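Local coordinates for stress-induced-phosphoprotein 1 (Caenorhabditis elegans, PDB 4GCN) that binds the C-terminal MEEVD pentapeptide of Hsp90, inhibits that chaperone's ATPase activity and forms a complex with Hsp90 and Hsp70, at residues Glu11-Leu14 and Gly15-Ala18; Glu55-Phe58 and Ala59-Val62; Lys67-Glu70 and Val71-Thr75. All blocks are in the same frame, centred on the assembly; numbering follows the deposited sequence.

Interaction 1: residues Glu11-Leu14 and Gly15-Ala18; sequences EKDL and GNAA
K12 and N16 stand one helical turn apart on helix 3-20, and their side chains meet at an angle: K12 CE comes within 4.1 Å of N16 OD1. The lysine starts with CG anti to its backbone nitrogen (chi1 178°), then bends at chi3 (70°), which swings its end round toward D13. There K12 NZ forms a salt bridge of 3.4 Å to D13 OD1. N16 takes the other common helical rotamer, CG opposite the carbonyl carbon (chi1 -69°), and this folds its amide back over the previous turn, with N16 CG 3.3 Å from K12 O. The backbone N16 N bonds to K12 O at 2.8 Å. Asparagine suits the place because its short side chain brings ND2 between helices 24-37 and 42-54, where Y31 OH and N47 OD1 accept from it, and the two bonds fix the rotation of the amide. G15 N bonds to E11 O at 2.8 Å, in the carbonyl plane. G15 is buried and occupies the small-residue position of the first helix of a TPR motif, here TPR 1, while E11 reaches out to H30. In this peptide-free N-terminal TPR domain D13 partly balances the lysine; K12 and the fixed N16 amide probably help to receive an acidic peptide carboxylate, as in related Hop TPR domains.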
# COMPACT_ATOMS: atom_id res chain seq x y z
N GLU A 11 -3.11 7.81 15.57
CA GLU A 11 -3.37 8.58 14.37
C GLU A 11 -3.87 7.75 13.17
O GLU A 11 -4.79 8.16 12.47
CB GLU A 11 -2.14 9.38 13.95
CG GLU A 11 -1.92 10.66 14.78
CD GLU A 11 -2.99 11.74 14.51
OE1 GLU A 11 -3.69 11.75 13.47
OE2 GLU A 11 -3.17 12.57 15.35
N LYS A 12 -3.32 6.55 13.00
CA LYS A 12 -3.77 5.65 11.95
C LYS A 12 -5.25 5.31 12.15
O LYS A 12 -6.01 5.25 11.18
CB LYS A 12 -2.93 4.35 11.97
CG LYS A 12 -3.34 3.29 10.95
CD LYS A 12 -3.00 1.90 11.43
CE LYS A 12 -3.90 1.56 12.59
NZ LYS A 12 -3.95 0.12 12.74
N ASP A 13 -5.62 5.07 13.37
CA ASP A 13 -7.01 4.71 13.69
C ASP A 13 -7.95 5.89 13.34
O ASP A 13 -9.07 5.71 12.82
CB ASP A 13 -7.11 4.24 15.13
CG ASP A 13 -6.50 2.87 15.34
OD1 ASP A 13 -6.21 2.15 14.36
OD2 ASP A 13 -6.30 2.51 16.49
N LEU A 14 -7.47 7.11 13.58
CA LEU A 14 -8.23 8.30 13.21
C LEU A 14 -8.30 8.41 11.68
O LEU A 14 -9.33 8.79 11.08
CB LEU A 14 -7.59 9.59 13.80
CG LEU A 14 -7.55 9.68 15.34
CD1 LEU A 14 -6.99 11.02 15.81
CD2 LEU A 14 -8.93 9.50 15.95
N GLY A 15 -7.19 8.17 11.03
CA GLY A 15 -7.21 8.09 9.55
C GLY A 15 -8.22 7.06 8.98
O GLY A 15 -8.93 7.36 7.98
N ASN A 16 -8.29 5.86 9.59
CA ASN A 16 -9.19 4.81 9.15
C ASN A 16 -10.61 5.29 9.33
O ASN A 16 -11.44 5.02 8.51
CB ASN A 16 -9.03 3.51 9.95
CG ASN A 16 -7.71 2.76 9.72
OD1 ASN A 16 -7.43 1.79 10.47
ND2 ASN A 16 -6.88 3.17 8.78
N ALA A 17 -10.92 6.00 10.40
CA ALA A 17 -12.30 6.46 10.61
C ALA A 17 -12.75 7.48 9.54
O ALA A 17 -13.88 7.45 9.10
CB ALA A 17 -12.52 7.00 12.05
N ALA A 18 -11.84 8.38 9.14
CA ALA A 18 -12.10 9.29 8.02
C ALA A 18 -12.23 8.48 6.71
O ALA A 18 -13.09 8.74 5.88
CB ALA A 18 -10.99 10.32 7.90

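Interaction 2: residues Glu55-Phe58 and Ala59-Val62; sequences EKKF and AECV
K57 and C61 are joined by a backbone hydrogen bond that opens helix 58-74: C61 N lies 3.0 Å from K57 O, with the donor in the carbonyl plane. K57 holds the N-cap position, and one residue further on the pattern repeats, V62 N reaching F58 O at 3.0 Å in a nearly straight bond (171°). Across the N-cap residue, F58 N makes a weak bond back to K56 O.

The charged side chains form a second group. E60 bends at chi2 (89°) and curls back toward the start of the helix, so that OE1 rests 3.2 Å from K57 CB. A carboxylate in the first turn is probably favoured by the helix dipole. K57 itself runs out extended the other way, and its NZ meets E55 OE1 in a salt bridge of 3.6 Å, while E55 OE2 bonds to H28. E55 thus serves K57 and H28, one on each oxygen.

All this belongs to the tight turn between the two antiparallel helices of TPR 2. Helix 42-54 ends in a Schellman motif, with K56 in the left-handed region at positive phi, and K57 starts the next helix at once.

Side chains also pack back on the F58 carbonyl, as is usual within a helical turn: V62 CG2 lies 3.5 Å from F58 O, and C61 CB 3.4 Å from the same oxygen.

Nonpolar contacts make up the rest. The F58 ring lays one face over K56 CA, which sits 3.5 Å above its plane toward the rim, and meets F53 edge-to-face. C61, small and buried, lets Y52 and F53 of helix 42-54 and R88 of helix 79-95 come close, while V62 meets A92 and F93.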
# COMPACT_ATOMS: atom_id res chain seq x y z
N GLU A 55 -9.16 7.50 -4.64
CA GLU A 55 -9.18 8.84 -5.22
C GLU A 55 -8.86 8.88 -6.71
O GLU A 55 -8.90 9.96 -7.33
CB GLU A 55 -8.12 9.71 -4.51
CG GLU A 55 -8.47 10.16 -3.11
CD GLU A 55 -7.39 11.06 -2.52
OE1 GLU A 55 -7.64 12.27 -2.37
OE2 GLU A 55 -6.29 10.59 -2.26
N LYS A 56 -8.47 7.74 -7.25
CA LYS A 56 -8.00 7.60 -8.62
C LYS A 56 -6.67 8.34 -8.86
O LYS A 56 -6.35 8.72 -9.99
CB LYS A 56 -9.07 8.04 -9.62
CG LYS A 56 -10.36 7.25 -9.57
CD LYS A 56 -11.28 7.76 -10.66
CE LYS A 56 -12.38 6.80 -11.01
NZ LYS A 56 -13.13 6.50 -9.79
N LYS A 57 -5.92 8.55 -7.79
CA LYS A 57 -4.55 9.07 -7.88
C LYS A 57 -3.64 7.87 -8.01
O LYS A 57 -2.97 7.49 -7.07
CB LYS A 57 -4.23 9.92 -6.62
CG LYS A 57 -5.08 11.19 -6.58
CD LYS A 57 -4.78 12.12 -5.42
CE LYS A 57 -5.83 13.22 -5.44
NZ LYS A 57 -5.50 14.24 -4.45
N PHE A 58 -3.63 7.24 -9.18
CA PHE A 58 -2.98 5.94 -9.28
C PHE A 58 -1.44 6.06 -9.24
O PHE A 58 -0.77 5.24 -8.65
CB PHE A 58 -3.46 5.20 -10.49
CG PHE A 58 -4.95 4.94 -10.47
CD1 PHE A 58 -5.45 4.08 -9.56
CD2 PHE A 58 -5.80 5.56 -11.36
CE1 PHE A 58 -6.80 3.82 -9.50
CE2 PHE A 58 -7.18 5.32 -11.31
CZ PHE A 58 -7.65 4.45 -10.36
N ALA A 59 -0.92 7.15 -9.75
CA ALA A 59 0.57 7.35 -9.72
C ALA A 59 1.03 7.56 -8.29
O ALA A 59 1.96 6.93 -7.82
CB ALA A 59 0.99 8.52 -10.58
N GLU A 60 0.24 8.33 -7.51
CA GLU A 60 0.57 8.49 -6.07
C GLU A 60 0.44 7.17 -5.27
O GLU A 60 1.26 6.89 -4.43
CB GLU A 60 -0.27 9.59 -5.48
CG GLU A 60 -0.03 10.94 -6.11
CD GLU A 60 -0.92 11.25 -7.32
OE1 GLU A 60 -1.43 10.37 -8.11
OE2 GLU A 60 -1.13 12.46 -7.49
N CYS A 61 -0.58 6.37 -5.58
CA CYS A 61 -0.76 5.04 -5.00
C CYS A 61 0.52 4.22 -5.19
O CYS A 61 1.06 3.69 -4.23
CB CYS A 61 -1.94 4.36 -5.60
SG CYS A 61 -2.21 2.68 -5.07
N VAL A 62 0.98 4.14 -6.43
CA VAL A 62 2.20 3.42 -6.76
C VAL A 62 3.36 3.92 -5.94
O VAL A 62 4.13 3.11 -5.43
CB VAL A 62 2.58 3.47 -8.28
CG1 VAL A 62 4.03 2.94 -8.55
CG2 VAL A 62 1.57 2.74 -9.12

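Interaction 3: residues Lys67-Glu70 and Val71-Thr75; sequences KAVE and VGRET
A68 and G72 share the shortest of the backbone bonds linking 67-70 to 71-75, with G72 N only 2.7 Å from A68 O. Having no side chain, the buried glycine adds no bulk beside that carbonyl. V71 N to K67 O, at 2.9 Å, is almost straight (173°), and R73 and E74 continue the helical pattern by bonding back to V69 O and E70 O. One turn further on, V71 O is gripped twice by T75: the backbone N lies at 3.0 Å and the hydroxyl OG1 at 2.8 Å, the two approaching from opposite faces of the carbonyl plane. Threonine suits this place because its hydroxyl adds a second donor to a carbonyl that T75 N already bonds.

The charged side chains come next. E70 and E74 run alongside one another, their carboxylate planes nearly perpendicular (87°). The 3.8 Å approach of E70 OE2 to E74 OE2 is doubtful, since it rests on one of two E70 conformers; at this exposed position solvent would probably screen it. R73 is exposed but runs along V69 toward helices 79-95 and 99-112; its NH2 has a long, weak ion pair with E112.

Apolar contact underlies the arginine. V69 CG1, anti to the backbone N (chi1 169°), lies over one face of the R73 guanidinium, 3.7 Å from NH1. V71 CG2 packs back on K67 O at 3.3 Å.

The buried side of this end of TPR 2, with A68 and V69, faces three helices: A68 meets I42 and N46 of helix 42-54, where V71 touches Y45; A68 and V69 meet A85 of helix 79-95, R73 resting on M86; and V69 reaches W105 and R108 of helix 99-112, R108 also touching R73.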
# COMPACT_ATOMS: atom_id res chain seq x y z
N LYS A 67 7.27 3.04 -1.43
CA LYS A 67 7.63 3.35 -0.04
C LYS A 67 7.35 2.15 0.93
O LYS A 67 8.24 1.76 1.66
CB LYS A 67 6.95 4.64 0.47
CG LYS A 67 7.56 5.95 -0.02
CD LYS A 67 6.64 7.11 0.42
CE LYS A 67 7.06 8.48 -0.07
NZ LYS A 67 8.53 8.64 -0.17
N ALA A 68 6.18 1.52 0.87
CA ALA A 68 5.87 0.39 1.72
C ALA A 68 6.90 -0.73 1.56
O ALA A 68 7.33 -1.31 2.53
CB ALA A 68 4.44 -0.12 1.42
N VAL A 69 7.23 -1.05 0.33
CA VAL A 69 8.16 -2.10 0.03
C VAL A 69 9.52 -1.75 0.63
O VAL A 69 10.14 -2.61 1.29
CB VAL A 69 8.31 -2.36 -1.50
CG1 VAL A 69 9.49 -3.28 -1.80
CG2 VAL A 69 7.05 -2.88 -2.10
N GLU A 70 9.98 -0.54 0.43
CA GLU A 70 11.30 -0.13 0.92
C GLU A 70 11.36 -0.19 2.46
O GLU A 70 12.30 -0.76 3.06
CB GLU A 70 11.58 1.29 0.43
CG GLU A 70 12.98 1.76 0.64
CD GLU A 70 13.18 3.15 0.06
OE1 GLU A 70 12.64 3.45 -1.04
OE2 GLU A 70 13.85 3.95 0.72
N VAL A 71 10.34 0.40 3.08
CA VAL A 71 10.20 0.42 4.52
C VAL A 71 10.04 -0.98 5.08
O VAL A 71 10.61 -1.30 6.14
CB VAL A 71 8.98 1.32 4.92
CG1 VAL A 71 8.58 1.11 6.39
CG2 VAL A 71 9.35 2.78 4.63
N GLY A 72 9.21 -1.79 4.43
CA GLY A 72 8.94 -3.16 4.85
C GLY A 72 10.21 -3.97 4.86
O GLY A 72 10.46 -4.76 5.79
N ARG A 73 11.05 -3.76 3.84
CA ARG A 73 12.32 -4.51 3.76
C ARG A 73 13.31 -4.04 4.77
O ARG A 73 14.03 -4.84 5.33
CB ARG A 73 12.92 -4.38 2.36
CG ARG A 73 12.27 -5.35 1.37
CD ARG A 73 12.53 -5.18 -0.11
NE ARG A 73 11.99 -6.34 -0.84
CZ ARG A 73 11.92 -6.42 -2.16
NH1 ARG A 73 12.30 -5.40 -2.93
NH2 ARG A 73 11.44 -7.53 -2.72
N GLU A 74 13.38 -2.72 4.97
CA GLU A 74 14.38 -2.13 5.89
C GLU A 74 14.07 -2.60 7.30
O GLU A 74 14.97 -2.93 8.07
CB GLU A 74 14.32 -0.60 5.86
CG GLU A 74 14.92 -0.01 4.62
CD GLU A 74 14.61 1.48 4.40
OE1 GLU A 74 13.56 1.98 4.88
OE2 GLU A 74 15.43 2.15 3.71
N THR A 75 12.77 -2.67 7.63
CA THR A 75 12.33 -2.93 8.98
C THR A 75 12.02 -4.41 9.22
O THR A 75 11.61 -4.80 10.33
CB THR A 75 11.07 -2.11 9.32
OG1 THR A 75 9.96 -2.54 8.52
CG2 THR A 75 11.31 -0.57 9.11

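How the interactions relate
All three contacts are local, and none touches another; 1 and 3 lie within helices, while 2 spans a turn and the first turn of a helix. Interactions 2 and 3 occupy the beginning and the end of helix 58-74, their nearest atoms about 5 Å apart, whereas interaction 1 lies on helix 3-20, its centre about 19 Å and 21 Å from theirs. Each combines a buried side with a more exposed one, and G15, C61, A68 and G72 are buried. Interaction 1 presents an amide and a lysine beside helix 42-54, interaction 2 has a lysine at the N-cap position, paired with a glutamate, and interaction 3 has a carbonyl that accepts two hydrogen bonds from one threonine.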